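Local coordinates for protein L-iditol 2-dehydrogenase (Clostridium scindens, PDB 4OH1) that probably oxidises L-iditol and related polyols with NAD+ as a zinc-containing dehydrogenase of the alcohol dehydrogenase family, at residues Ile320-Thr326 / Tyr342-Lys348; Lys151-Leu155 / Phe317-Ile321; Ser9-Phe13 / Glu61-Arg65; Pro158-Leu163 / Met188-Leu192. All blocks are in the same frame, centred on the assembly; numbering follows the deposited sequence.

Contact 1: residues Ile320-Thr326 / Tyr342-Lys348; sequences IIQKEHT and YAKIVIK
The shortest of the strand-to-strand bonds is at His325, whose O takes the N-H of Lys348 at 2.7 Å, while its own N donates to Val346 O. Lys323 O receives Val346 N at 2.9 Å, and Gln322 N reaches Lys344 O. Gln322 adds a side-chain bond, its OE1 offering an in-plane lone pair to Ala343 N at 2.9 Å, with the carboxamide carried there on a chain extended beyond CG. Parallel pairing of 321-326 with 344-348, strands joined through helix 330-338, makes a beta-alpha-beta unit, and 344-348 also pairs with strand 35-44. A beta bulge at Gln322 shifts the register by one residue. On one sheet face Lys323 sets CG opposite its own carbonyl carbon (chi1 -81°), over the centre of the Tyr342 ring, 3.9 Å from its centroid in a CH-pi contact; the bend at chi2 lays CE near Tyr342 OH. His325 turns its ring edge to Ile345 CG2 and bonds Asp336 through NE2. The other face carries Ile321, Glu324, Lys344 and Val346. There Ile321 CG2 meets Val346 CG2 at 3.8 Å, the two crossing at about a right angle. Lys344 leads away to a salt bridge with the zinc ligand Glu75.

Contact 2: residues Lys151-Leu155 / Phe317-Ile321; sequences KDYAL and FSKII
Phe317 and Asp152 lie alongside each other, running opposite ways, brought together by similar first torsions: both set CG opposite their own carbonyl carbon, with chi1 -73° in Phe317 and -72° in Asp152. The contact joins the short helix 150-153, just before the zinc ligand Glu157 and helix 156-168, to the turn that leads into strand 321-326 of the beta-alpha-beta unit. In that turn Phe317 O accepts two backbone N-H groups, from Ile320 and Ile321, which folds the chain back and brings the Phe317 and Ile321 side chains to the same partners. Leu155 is one of them. Its CB lies over one face of the Phe317 ring, nearer the ring's margin than its middle, and its CD2 touches both Phe317 CD1 and Ile321 CG1 at 3.7 Å. The Asp152 carboxylate is tilted 54° from the ring plane; OD1 rests 3.6 Å from Phe317 CB and also meets the methyl Ile321 CD1. Further out, the fully extended Lys151 runs across Ile321, CE lying 3.9 Å from Ile321 CG2, on its way to a salt bridge with Glu324. Val346 of strand 344-348 packs on Leu155 and on the aliphatic part of Lys151. No direct hydrogen bond spans the segments, but one water does: it donates to Asp152 OD2 and accepts from Phe317 N, each at 2.9 Å.

Contact 3: residues Ser9-Phe13 / Glu61-Arg65; sequences SIRDF and ESTTR
Ile10 makes the main contact, laying its CD1 methyl against Glu61, Thr64 and Arg65 on one side of helix 60-66. That single atom meets Arg65 NH2 at 3.6 Å, Thr64 OG1 at 3.7 Å and, a little farther off, Glu61 CG. It sits over one face of the Arg65 guanidinium, to one side of its centre, so an apolar methyl covers a flat charged group. The reach comes from chi1 of 44°, which wedges CG1 between the backbone N and the carbonyl carbon. Arg11 follows with its backbone O at the edge of the same guanidinium, 4.1 Å from NH2, while its side chain leaves the helix: CG lies over the centre of the Phe13 ring, and NH1 bonds to Thr54 O. Asp12 keeps its OD1 4.7 Å from Arg65 NH1, where a weak electrostatic attraction is possible without contact. Phe13 then turns its edge to Glu61, with OE1 in the ring plane 3.7 Å from CD2, and the carboxylate tilted 41° against the ring. The other Glu61 oxygen, OE2, forms a salt bridge of 2.7 Å with Arg65 NH2 within the helix, steadying the guanidinium under Ile10. At the surface, away from the zinc sites, the loop between strands 2-9 and 20-26 lies across helix 60-66 of the GroES-like alcohol dehydrogenase domain, and Ile10 also packs on Leu57 just before that helix.

Contact 4: residues Pro158-Leu163 / Met188-Leu192; sequences PLTVAL and MLVQL
Ala162 meets all three contacting side chains of helix 188-192. Its CB touches Met188 CB at 4.0 Å and Leu192 CD1 at 3.8 Å, and its carbonyl O lies just 3.3 Å from Leu189 CD2. The small methyl lets the backbones approach here, the CA atoms of Ala162 and Leu189 being 5.9 Å apart. Met188, a selenomethionine, runs straight through chi2 (-177°), which lays SE 3.7 Å from Leu159 N; the turn at chi3 (-136°) then brings CE to Pro158 CB at 3.9 Å. Leu192 spreads its two methyls on the other flank: CD1 packs beside Leu159 CD1 and near Leu163 N, whereas CD2 meets Leu163 CD2 at 3.8 Å, the two leucines crossing at about a right angle. No hydrogen bond joins the segments, and every touching residue is buried. Axes of the short segments pass 9.7 Å apart at -55°. Outside them, Leu159 and Leu163 rest on Ser308 of helix 305-311, and Leu189 on Ile179 of strand 176-180. Tyr173 of the second subunit packs on Leu163 and bonds to Leu192 O. Helix 156-168 carries the zinc ligand Glu157 in its first turn, and helix 184-194 follows strand 176-180 through a glycine-rich turn consistent with the GxGxxG motif of a Rossmann fold; their packing places the zinc-ligand helix against what is probably the first helix of the Rossmann-type nucleotide-binding domain, as in zinc-containing alcohol dehydrogenases.

Overall arrangement
Contacts 1, 2 and 4 touch one another in one continuous region, with 2 and 4 buried and 1 partly so, whereas contact 3 is a surface contact whose nearest atoms lie about 15 Å from those of contact 1. Contacts 1 and 2 share Ile320 and Ile321 and are tied by the Lys151-Glu324 salt bridge. Ile320 also reaches helix 184-194 of contact 4, packing on Met188 and Gln191. Chemistry changes with place: backbone hydrogen bonds hold the strand pair of contact 1, contact 2 combines apolar side chains with one bridging water, and contact 4 is wholly apolar across its helices. Contact 3 instead sets a methyl and a ring edge against charged groups.

Contact 1: residues Ile320-Thr326 / Tyr342-Lys348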
loop_
_atom_site.group_PDB
_atom_site.type_symbol
_atom_site.label_atom_id
_atom_site.label_comp_id
_atom_site.label_asym_id
_atom_site.label_seq_id
_atom_site.Cartn_x
_atom_site.Cartn_y
_atom_site.Cartn_z
ATOM N N ILE A 320 16.171 -22.647 16.917
ATOM C CA ILE A 320 14.744 -22.780 16.952
ATOM C C ILE A 320 14.364 -24.236 17.062
ATOM O O ILE A 320 13.598 -24.613 17.962
ATOM C CB ILE A 320 14.148 -22.159 15.691
ATOM C CG1 ILE A 320 14.464 -20.642 15.665
ATOM C CG2 ILE A 320 12.646 -22.412 15.626
ATOM C CD1 ILE A 320 13.883 -19.871 14.463
ATOM N N ILE A 321 14.903 -25.062 16.161
ATOM C CA ILE A 321 14.692 -26.488 16.255
ATOM C C ILE A 321 15.557 -26.974 17.358
ATOM O O ILE A 321 16.741 -27.004 17.211
ATOM C CB ILE A 321 15.059 -27.239 15.008
ATOM C CG1 ILE A 321 14.185 -26.778 13.857
ATOM C CG2 ILE A 321 14.799 -28.725 15.262
ATOM C CD1 ILE A 321 14.707 -27.142 12.451
ATOM N N GLN A 322 14.964 -27.344 18.472
ATOM C CA GLN A 322 15.770 -27.697 19.631
ATOM C C GLN A 322 15.757 -29.168 19.908
ATOM O O GLN A 322 16.503 -29.592 20.738
ATOM C CB GLN A 322 15.259 -26.989 20.871
ATOM C CG GLN A 322 15.186 -25.506 20.664
ATOM C CD GLN A 322 15.111 -24.749 21.931
ATOM O OE1 GLN A 322 14.030 -24.558 22.518
ATOM N NE2 GLN A 322 16.249 -24.217 22.338
ATOM N N LYS A 323 14.921 -29.949 19.239
ATOM C CA LYS A 323 14.922 -31.400 19.445
ATOM C C LYS A 323 14.598 -32.083 18.148
ATOM O O LYS A 323 13.695 -31.644 17.458
ATOM C CB LYS A 323 13.788 -31.808 20.393
ATOM C CG LYS A 323 14.077 -31.635 21.815
ATOM C CD LYS A 323 14.887 -32.798 22.312
ATOM C CE LYS A 323 15.263 -32.573 23.748
ATOM N NZ LYS A 323 15.974 -33.792 24.141
ATOM N N GLU A 324 15.281 -33.190 17.876
ATOM C CA GLU A 324 14.959 -34.057 16.768
ATOM C C GLU A 324 14.809 -35.453 17.325
ATOM O O GLU A 324 15.664 -35.902 18.070
ATOM C CB GLU A 324 16.092 -34.049 15.756
ATOM C CG GLU A 324 15.969 -35.132 14.657
ATOM C CD GLU A 324 17.112 -35.071 13.618
ATOM O OE1 GLU A 324 17.873 -34.087 13.668
ATOM O OE2 GLU A 324 17.256 -36.003 12.778
ATOM N N HIS A 325 13.726 -36.140 16.964
ATOM C CA HIS A 325 13.543 -37.547 17.279
ATOM C C HIS A 325 13.233 -38.351 16.014
ATOM O O HIS A 325 12.819 -37.789 15.015
ATOM C CB HIS A 325 12.378 -37.716 18.233
ATOM C CG HIS A 325 12.589 -37.110 19.580
ATOM N ND1 HIS A 325 13.288 -37.742 20.582
ATOM C CD2 HIS A 325 12.155 -35.941 20.106
ATOM C CE1 HIS A 325 13.276 -36.991 21.667
ATOM N NE2 HIS A 325 12.595 -35.894 21.405
ATOM N N THR A 326 13.406 -39.672 16.080
ATOM C CA THR A 326 13.005 -40.579 15.010
ATOM C C THR A 326 11.533 -40.899 15.156
ATOM O O THR A 326 10.974 -40.834 16.263
ATOM C CB THR A 326 13.765 -41.877 15.088
ATOM O OG1 THR A 326 13.535 -42.449 16.376
ATOM C CG2 THR A 326 15.281 -41.651 14.913
ATOM N N TYR A 342 10.338 -26.603 24.699
ATOM C CA TYR A 342 11.148 -26.471 23.463
ATOM C C TYR A 342 10.472 -25.606 22.438
ATOM O O TYR A 342 9.234 -25.596 22.351
ATOM C CB TYR A 342 11.482 -27.840 22.851
ATOM C CG TYR A 342 12.149 -28.727 23.846
ATOM C CD1 TYR A 342 13.480 -28.540 24.173
ATOM C CD2 TYR A 342 11.432 -29.717 24.513
ATOM C CE1 TYR A 342 14.111 -29.350 25.109
ATOM C CE2 TYR A 342 12.049 -30.529 25.472
ATOM C CZ TYR A 342 13.383 -30.331 25.768
ATOM O OH TYR A 342 13.989 -31.111 26.705
ATOM N N ALA A 343 11.273 -24.888 21.638
ATOM C CA ALA A 343 10.684 -24.001 20.665
ATOM C C ALA A 343 10.035 -24.810 19.529
ATOM O O ALA A 343 8.867 -24.631 19.239
ATOM C CB ALA A 343 11.712 -22.999 20.131
ATOM N N LYS A 344 10.805 -25.676 18.882
ATOM C CA LYS A 344 10.289 -26.564 17.831
ATOM C C LYS A 344 10.955 -27.934 17.949
ATOM O O LYS A 344 12.167 -28.041 18.223
ATOM C CB LYS A 344 10.546 -26.042 16.396
ATOM C CG LYS A 344 9.664 -24.899 15.929
ATOM C CD LYS A 344 8.187 -25.219 15.894
ATOM C CE LYS A 344 7.725 -25.703 14.562
ATOM N NZ LYS A 344 6.230 -25.777 14.523
ATOM N N ILE A 345 10.131 -28.955 17.724
ATOM C CA ILE A 345 10.558 -30.344 17.696
ATOM C C ILE A 345 10.320 -30.938 16.323
ATOM O O ILE A 345 9.242 -30.760 15.749
ATOM C CB ILE A 345 9.772 -31.152 18.700
ATOM C CG1 ILE A 345 9.973 -30.594 20.113
ATOM C CG2 ILE A 345 10.215 -32.621 18.676
ATOM C CD1 ILE A 345 8.811 -30.938 21.077
ATOM N N VAL A 346 11.336 -31.634 15.784
ATOM C CA VAL A 346 11.152 -32.342 14.522
ATOM C C VAL A 346 11.312 -33.828 14.684
ATOM O O VAL A 346 12.117 -34.307 15.487
ATOM C CB VAL A 346 12.100 -31.881 13.360
ATOM C CG1 VAL A 346 11.799 -30.493 13.011
ATOM C CG2 VAL A 346 13.583 -32.016 13.734
ATOM N N ILE A 347 10.564 -34.540 13.851
ATOM C CA ILE A 347 10.633 -35.974 13.790
ATOM C C ILE A 347 11.185 -36.445 12.458
ATOM O O ILE A 347 10.676 -36.081 11.423
ATOM C CB ILE A 347 9.260 -36.577 13.982
ATOM C CG1 ILE A 347 8.727 -36.198 15.350
ATOM C CG2 ILE A 347 9.352 -38.115 13.850
ATOM C CD1 ILE A 347 7.339 -36.713 15.648
ATOM N N LYS A 348 12.183 -37.300 12.488
ATOM C CA LYS A 348 12.710 -37.846 11.254
ATOM C C LYS A 348 11.931 -39.097 10.905
ATOM O O LYS A 348 12.032 -40.095 11.586
ATOM C CB LYS A 348 14.180 -38.148 11.388
ATOM C CG LYS A 348 14.792 -38.435 10.039
ATOM C CD LYS A 348 16.295 -38.386 10.140
ATOM C CE LYS A 348 16.883 -38.305 8.764
ATOM N NZ LYS A 348 16.858 -39.636 8.142
#

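Contact 2: residues Lys151-Leu155 / Phe317-Ile321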
loop_
_atom_site.group_PDB
_atom_site.type_symbol
_atom_site.label_atom_id
_atom_site.label_comp_id
_atom_site.label_asym_id
_atom_site.label_seq_id
_atom_site.Cartn_x
_atom_site.Cartn_y
_atom_site.Cartn_z
ATOM N N LYS A 151 15.613 -30.972 7.077
ATOM C CA LYS A 151 15.214 -30.714 8.421
ATOM C C LYS A 151 14.724 -29.287 8.560
ATOM O O LYS A 151 13.723 -29.028 9.172
ATOM C CB LYS A 151 16.429 -30.912 9.325
ATOM C CG LYS A 151 16.195 -30.621 10.773
ATOM C CD LYS A 151 17.483 -30.906 11.540
ATOM C CE LYS A 151 17.341 -30.530 12.953
ATOM N NZ LYS A 151 18.365 -31.189 13.792
ATOM N N ASP A 152 15.458 -28.358 7.991
ATOM C CA ASP A 152 15.086 -26.959 8.094
ATOM C C ASP A 152 13.884 -26.618 7.284
ATOM O O ASP A 152 13.080 -25.786 7.711
ATOM C CB ASP A 152 16.221 -26.094 7.641
ATOM C CG ASP A 152 17.394 -26.085 8.638
ATOM O OD1 ASP A 152 17.281 -26.507 9.818
ATOM O OD2 ASP A 152 18.449 -25.640 8.195
ATOM N N TYR A 153 13.744 -27.247 6.118
ATOM C CA TYR A 153 12.577 -26.956 5.240
ATOM C C TYR A 153 11.287 -27.538 5.748
ATOM O O TYR A 153 10.228 -27.179 5.285
ATOM C CB TYR A 153 12.845 -27.371 3.784
ATOM C CG TYR A 153 13.830 -26.438 3.078
ATOM C CD1 TYR A 153 15.176 -26.562 3.274
ATOM C CD2 TYR A 153 13.389 -25.438 2.226
ATOM C CE1 TYR A 153 16.063 -25.692 2.665
ATOM C CE2 TYR A 153 14.269 -24.618 1.577
ATOM C CZ TYR A 153 15.604 -24.740 1.811
ATOM O OH TYR A 153 16.480 -23.888 1.200
ATOM N N ALA A 154 11.363 -28.461 6.694
ATOM C CA ALA A 154 10.175 -28.878 7.398
ATOM C C ALA A 154 9.475 -27.681 8.081
ATOM O O ALA A 154 8.305 -27.749 8.425
ATOM C CB ALA A 154 10.535 -29.888 8.450
ATOM N N LEU A 155 10.216 -26.613 8.340
ATOM C CA LEU A 155 9.619 -25.431 8.985
ATOM C C LEU A 155 9.094 -24.437 7.999
ATOM O O LEU A 155 8.740 -23.351 8.420
ATOM C CB LEU A 155 10.591 -24.741 9.954
ATOM C CG LEU A 155 10.466 -25.417 11.322
ATOM C CD1 LEU A 155 10.655 -26.944 11.291
ATOM C CD2 LEU A 155 11.540 -24.811 12.164
ATOM N N PHE A 317 17.987 -21.947 11.917
ATOM C CA PHE A 317 17.064 -22.762 12.681
ATOM C C PHE A 317 17.794 -23.525 13.742
ATOM O O PHE A 317 17.187 -24.270 14.479
ATOM C CB PHE A 317 16.276 -23.718 11.788
ATOM C CG PHE A 317 15.246 -23.040 10.964
ATOM C CD1 PHE A 317 14.252 -22.302 11.551
ATOM C CD2 PHE A 317 15.301 -23.046 9.618
ATOM C CE1 PHE A 317 13.329 -21.618 10.782
ATOM C CE2 PHE A 317 14.359 -22.374 8.863
ATOM C CZ PHE A 317 13.372 -21.690 9.444
ATOM N N SER A 318 19.101 -23.345 13.848
ATOM C CA SER A 318 19.830 -24.046 14.908
ATOM C C SER A 318 19.442 -23.411 16.236
ATOM O O SER A 318 19.707 -23.924 17.249
ATOM C CB SER A 318 21.309 -23.882 14.696
ATOM O OG SER A 318 21.701 -22.523 14.920
ATOM N N LYS A 319 18.732 -22.302 16.202
ATOM C CA LYS A 319 18.304 -21.617 17.396
ATOM C C LYS A 319 16.820 -21.771 17.669
ATOM O O LYS A 319 16.268 -21.107 18.535
ATOM C CB LYS A 319 18.568 -20.137 17.131
ATOM C CG LYS A 319 20.059 -19.882 16.976
ATOM C CD LYS A 319 20.362 -18.430 16.809
ATOM C CE LYS A 319 21.827 -18.185 16.690
ATOM N NZ LYS A 319 21.936 -16.920 15.918
ATOM N N ILE A 320 16.171 -22.647 16.917
ATOM C CA ILE A 320 14.744 -22.780 16.952
ATOM C C ILE A 320 14.364 -24.236 17.062
ATOM O O ILE A 320 13.598 -24.613 17.962
ATOM C CB ILE A 320 14.148 -22.159 15.691
ATOM C CG1 ILE A 320 14.464 -20.642 15.665
ATOM C CG2 ILE A 320 12.646 -22.412 15.626
ATOM C CD1 ILE A 320 13.883 -19.871 14.463
ATOM N N ILE A 321 14.903 -25.062 16.161
ATOM C CA ILE A 321 14.692 -26.488 16.255
ATOM C C ILE A 321 15.557 -26.974 17.358
ATOM O O ILE A 321 16.741 -27.004 17.211
ATOM C CB ILE A 321 15.059 -27.239 15.008
ATOM C CG1 ILE A 321 14.185 -26.778 13.857
ATOM C CG2 ILE A 321 14.799 -28.725 15.262
ATOM C CD1 ILE A 321 14.707 -27.142 12.451
HETATM O O HOH W 1 19.000 -23.076 9.495
#

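Contact 3: residues Ser9-Phe13 / Glu61-Arg65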
loop_
_atom_site.group_PDB
_atom_site.type_symbol
_atom_site.label_atom_id
_atom_site.label_comp_id
_atom_site.label_asym_id
_atom_site.label_seq_id
_atom_site.Cartn_x
_atom_site.Cartn_y
_atom_site.Cartn_z
ATOM N N SER A 9 -6.952 -39.619 21.484
ATOM C CA SER A 9 -7.868 -38.914 22.380
ATOM C C SER A 9 -7.479 -37.455 22.498
ATOM O O SER A 9 -6.328 -37.104 22.262
ATOM C CB SER A 9 -7.807 -39.545 23.759
ATOM O OG SER A 9 -6.558 -39.248 24.368
ATOM N N ILE A 10 -8.428 -36.610 22.892
ATOM C CA ILE A 10 -8.162 -35.175 23.163
ATOM C C ILE A 10 -8.400 -34.875 24.637
ATOM O O ILE A 10 -8.845 -35.756 25.379
ATOM C CB ILE A 10 -9.077 -34.235 22.338
ATOM C CG1 ILE A 10 -10.519 -34.771 22.369
ATOM C CG2 ILE A 10 -8.555 -34.084 20.890
ATOM C CD1 ILE A 10 -11.569 -33.707 22.202
ATOM N N ARG A 11 -8.128 -33.636 25.063
ATOM C CA ARG A 11 -8.278 -33.300 26.486
ATOM C C ARG A 11 -9.702 -33.579 26.984
ATOM O O ARG A 11 -10.654 -33.005 26.434
ATOM C CB ARG A 11 -7.923 -31.836 26.768
ATOM C CG ARG A 11 -7.978 -31.516 28.277
ATOM C CD ARG A 11 -7.197 -30.262 28.637
ATOM N NE ARG A 11 -7.020 -30.141 30.081
ATOM C CZ ARG A 11 -6.405 -29.133 30.689
ATOM N NH1 ARG A 11 -5.914 -28.123 29.990
ATOM N NH2 ARG A 11 -6.285 -29.133 32.013
ATOM N N ASP A 12 -9.815 -34.463 27.989
ATOM C CA ASP A 12 -11.083 -34.799 28.685
ATOM C C ASP A 12 -11.137 -33.981 30.001
ATOM O O ASP A 12 -10.527 -34.361 31.005
ATOM C CB ASP A 12 -11.169 -36.333 28.949
ATOM C CG ASP A 12 -12.522 -36.795 29.564
ATOM O OD1 ASP A 12 -13.427 -35.964 29.796
ATOM O OD2 ASP A 12 -12.675 -38.018 29.823
ATOM N N PHE A 13 -11.840 -32.846 29.978
ATOM C CA PHE A 13 -11.969 -31.992 31.159
ATOM C C PHE A 13 -12.796 -32.644 32.278
ATOM O O PHE A 13 -12.440 -32.462 33.426
ATOM C CB PHE A 13 -12.546 -30.628 30.795
ATOM C CG PHE A 13 -11.613 -29.769 29.984
ATOM C CD1 PHE A 13 -10.543 -29.119 30.595
ATOM C CD2 PHE A 13 -11.819 -29.589 28.607
ATOM C CE1 PHE A 13 -9.677 -28.295 29.848
ATOM C CE2 PHE A 13 -10.964 -28.770 27.833
ATOM C CZ PHE A 13 -9.887 -28.119 28.456
ATOM N N GLU A 61 -15.203 -28.976 20.465
ATOM C CA GLU A 61 -14.733 -30.135 21.203
ATOM C C GLU A 61 -15.529 -31.420 20.925
ATOM O O GLU A 61 -14.964 -32.518 20.951
ATOM C CB GLU A 61 -14.740 -29.824 22.699
ATOM C CG GLU A 61 -13.819 -30.705 23.496
ATOM C CD GLU A 61 -13.995 -30.510 24.957
ATOM O OE1 GLU A 61 -13.723 -29.381 25.432
ATOM O OE2 GLU A 61 -14.404 -31.484 25.620
ATOM N N SER A 62 -16.828 -31.303 20.671
ATOM C CA SER A 62 -17.635 -32.503 20.450
ATOM C C SER A 62 -17.399 -33.078 19.076
ATOM O O SER A 62 -17.322 -34.300 18.889
ATOM C CB SER A 62 -19.108 -32.188 20.611
ATOM O OG SER A 62 -19.462 -32.382 21.957
ATOM N N THR A 63 -17.299 -32.161 18.122
ATOM C CA THR A 63 -17.108 -32.495 16.721
ATOM C C THR A 63 -15.802 -33.338 16.534
ATOM O O THR A 63 -15.876 -34.459 16.009
ATOM C CB THR A 63 -17.196 -31.178 15.815
ATOM O OG1 THR A 63 -16.226 -30.210 16.238
ATOM C CG2 THR A 63 -18.586 -30.495 15.900
ATOM N N THR A 64 -14.654 -32.833 17.023
ATOM C CA THR A 64 -13.329 -33.507 16.898
ATOM C C THR A 64 -13.296 -34.923 17.503
ATOM O O THR A 64 -12.814 -35.863 16.853
ATOM C CB THR A 64 -12.144 -32.664 17.518
ATOM O OG1 THR A 64 -12.466 -32.288 18.856
ATOM C CG2 THR A 64 -11.866 -31.396 16.735
ATOM N N ARG A 65 -13.807 -35.064 18.735
ATOM C CA ARG A 65 -13.943 -36.383 19.405
ATOM C C ARG A 65 -14.794 -37.339 18.560
ATOM O O ARG A 65 -14.546 -38.553 18.550
ATOM C CB ARG A 65 -14.548 -36.235 20.818
ATOM C CG ARG A 65 -14.417 -37.485 21.749
ATOM C CD ARG A 65 -15.109 -37.246 23.118
ATOM N NE ARG A 65 -15.029 -35.829 23.526
ATOM C CZ ARG A 65 -14.163 -35.298 24.408
ATOM N NH1 ARG A 65 -13.264 -36.036 25.068
ATOM N NH2 ARG A 65 -14.200 -33.988 24.645
#

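Contact 4: residues Pro158-Leu163 / Met188-Leu192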
loop_
_atom_site.group_PDB
_atom_site.type_symbol
_atom_site.label_atom_id
_atom_site.label_comp_id
_atom_site.label_asym_id
_atom_site.label_seq_id
_atom_site.Cartn_x
_atom_site.Cartn_y
_atom_site.Cartn_z
ATOM N N PRO A 158 5.332 -23.159 9.097
ATOM C CA PRO A 158 5.218 -22.162 10.153
ATOM C C PRO A 158 5.898 -20.820 9.809
ATOM O O PRO A 158 5.395 -19.780 10.223
ATOM C CB PRO A 158 5.849 -22.824 11.360
ATOM C CG PRO A 158 6.571 -23.956 10.869
ATOM C CD PRO A 158 5.901 -24.391 9.597
ATOM N N LEU A 159 6.976 -20.844 9.027
ATOM C CA LEU A 159 7.569 -19.591 8.510
ATOM C C LEU A 159 6.572 -18.797 7.698
ATOM O O LEU A 159 6.556 -17.570 7.810
ATOM C CB LEU A 159 8.842 -19.830 7.744
ATOM C CG LEU A 159 9.722 -18.621 7.445
ATOM C CD1 LEU A 159 10.290 -17.987 8.782
ATOM C CD2 LEU A 159 10.851 -19.060 6.601
ATOM N N THR A 160 5.704 -19.445 6.911
ATOM C CA THR A 160 4.668 -18.676 6.244
ATOM C C THR A 160 3.726 -17.928 7.193
ATOM O O THR A 160 3.194 -16.879 6.845
ATOM C CB THR A 160 3.763 -19.513 5.319
ATOM O OG1 THR A 160 2.972 -20.438 6.098
ATOM C CG2 THR A 160 4.580 -20.281 4.252
ATOM N N VAL A 161 3.389 -18.541 8.323
ATOM C CA VAL A 161 2.581 -17.897 9.310
ATOM C C VAL A 161 3.318 -16.707 9.940
ATOM O O VAL A 161 2.785 -15.641 10.138
ATOM C CB VAL A 161 2.186 -18.897 10.419
ATOM C CG1 VAL A 161 1.453 -18.164 11.524
ATOM C CG2 VAL A 161 1.265 -19.977 9.867
ATOM N N ALA A 162 4.581 -16.906 10.243
ATOM C CA ALA A 162 5.374 -15.857 10.762
ATOM C C ALA A 162 5.555 -14.725 9.752
ATOM O O ALA A 162 5.448 -13.538 10.140
ATOM C CB ALA A 162 6.694 -16.411 11.208
ATOM N N LEU A 163 5.791 -15.062 8.479
ATOM C CA LEU A 163 5.916 -14.051 7.449
ATOM C C LEU A 163 4.643 -13.256 7.294
ATOM O O LEU A 163 4.712 -12.040 7.150
ATOM C CB LEU A 163 6.290 -14.652 6.079
ATOM C CG LEU A 163 7.742 -15.049 5.935
ATOM C CD1 LEU A 163 7.894 -16.077 4.857
ATOM C CD2 LEU A 163 8.592 -13.884 5.576
HETATM N N MSE A 188 10.987 -17.270 15.239
HETATM C CA MSE A 188 10.987 -16.903 13.818
HETATM C C MSE A 188 10.640 -15.410 13.596
HETATM O O MSE A 188 11.209 -14.786 12.717
HETATM C CB MSE A 188 9.993 -17.750 13.028
HETATM C CG MSE A 188 10.335 -19.216 13.089
HETATM SE SE MSE A 188 9.160 -20.407 12.014
HETATM C CE MSE A 188 8.986 -21.774 13.444
ATOM N N LEU A 189 9.680 -14.880 14.351
ATOM C CA LEU A 189 9.376 -13.445 14.300
ATOM C C LEU A 189 10.584 -12.591 14.755
ATOM O O LEU A 189 10.823 -11.529 14.219
ATOM C CB LEU A 189 8.166 -13.121 15.127
ATOM C CG LEU A 189 6.872 -13.627 14.481
ATOM C CD1 LEU A 189 5.748 -13.519 15.495
ATOM C CD2 LEU A 189 6.547 -12.853 13.202
ATOM N N VAL A 190 11.351 -13.051 15.717
ATOM C CA VAL A 190 12.529 -12.301 16.101
ATOM C C VAL A 190 13.448 -12.177 14.876
ATOM O O VAL A 190 13.907 -11.071 14.514
ATOM C CB VAL A 190 13.292 -12.901 17.286
ATOM C CG1 VAL A 190 14.639 -12.266 17.445
ATOM C CG2 VAL A 190 12.502 -12.718 18.593
ATOM N N GLN A 191 13.727 -13.296 14.229
ATOM C CA GLN A 191 14.632 -13.306 13.083
ATOM C C GLN A 191 14.081 -12.481 11.939
ATOM O O GLN A 191 14.836 -11.754 11.285
ATOM C CB GLN A 191 14.959 -14.715 12.644
ATOM C CG GLN A 191 15.795 -15.466 13.702
ATOM C CD GLN A 191 16.449 -16.737 13.211
ATOM O OE1 GLN A 191 16.754 -16.861 12.032
ATOM N NE2 GLN A 191 16.746 -17.653 14.132
ATOM N N LEU A 192 12.781 -12.587 11.703
ATOM C CA LEU A 192 12.147 -11.842 10.654
ATOM C C LEU A 192 12.034 -10.373 10.956
ATOM O O LEU A 192 12.047 -9.565 10.006
ATOM C CB LEU A 192 10.745 -12.384 10.332
ATOM C CG LEU A 192 10.657 -13.735 9.646
ATOM C CD1 LEU A 192 9.247 -14.121 9.563
ATOM C CD2 LEU A 192 11.294 -13.739 8.265
#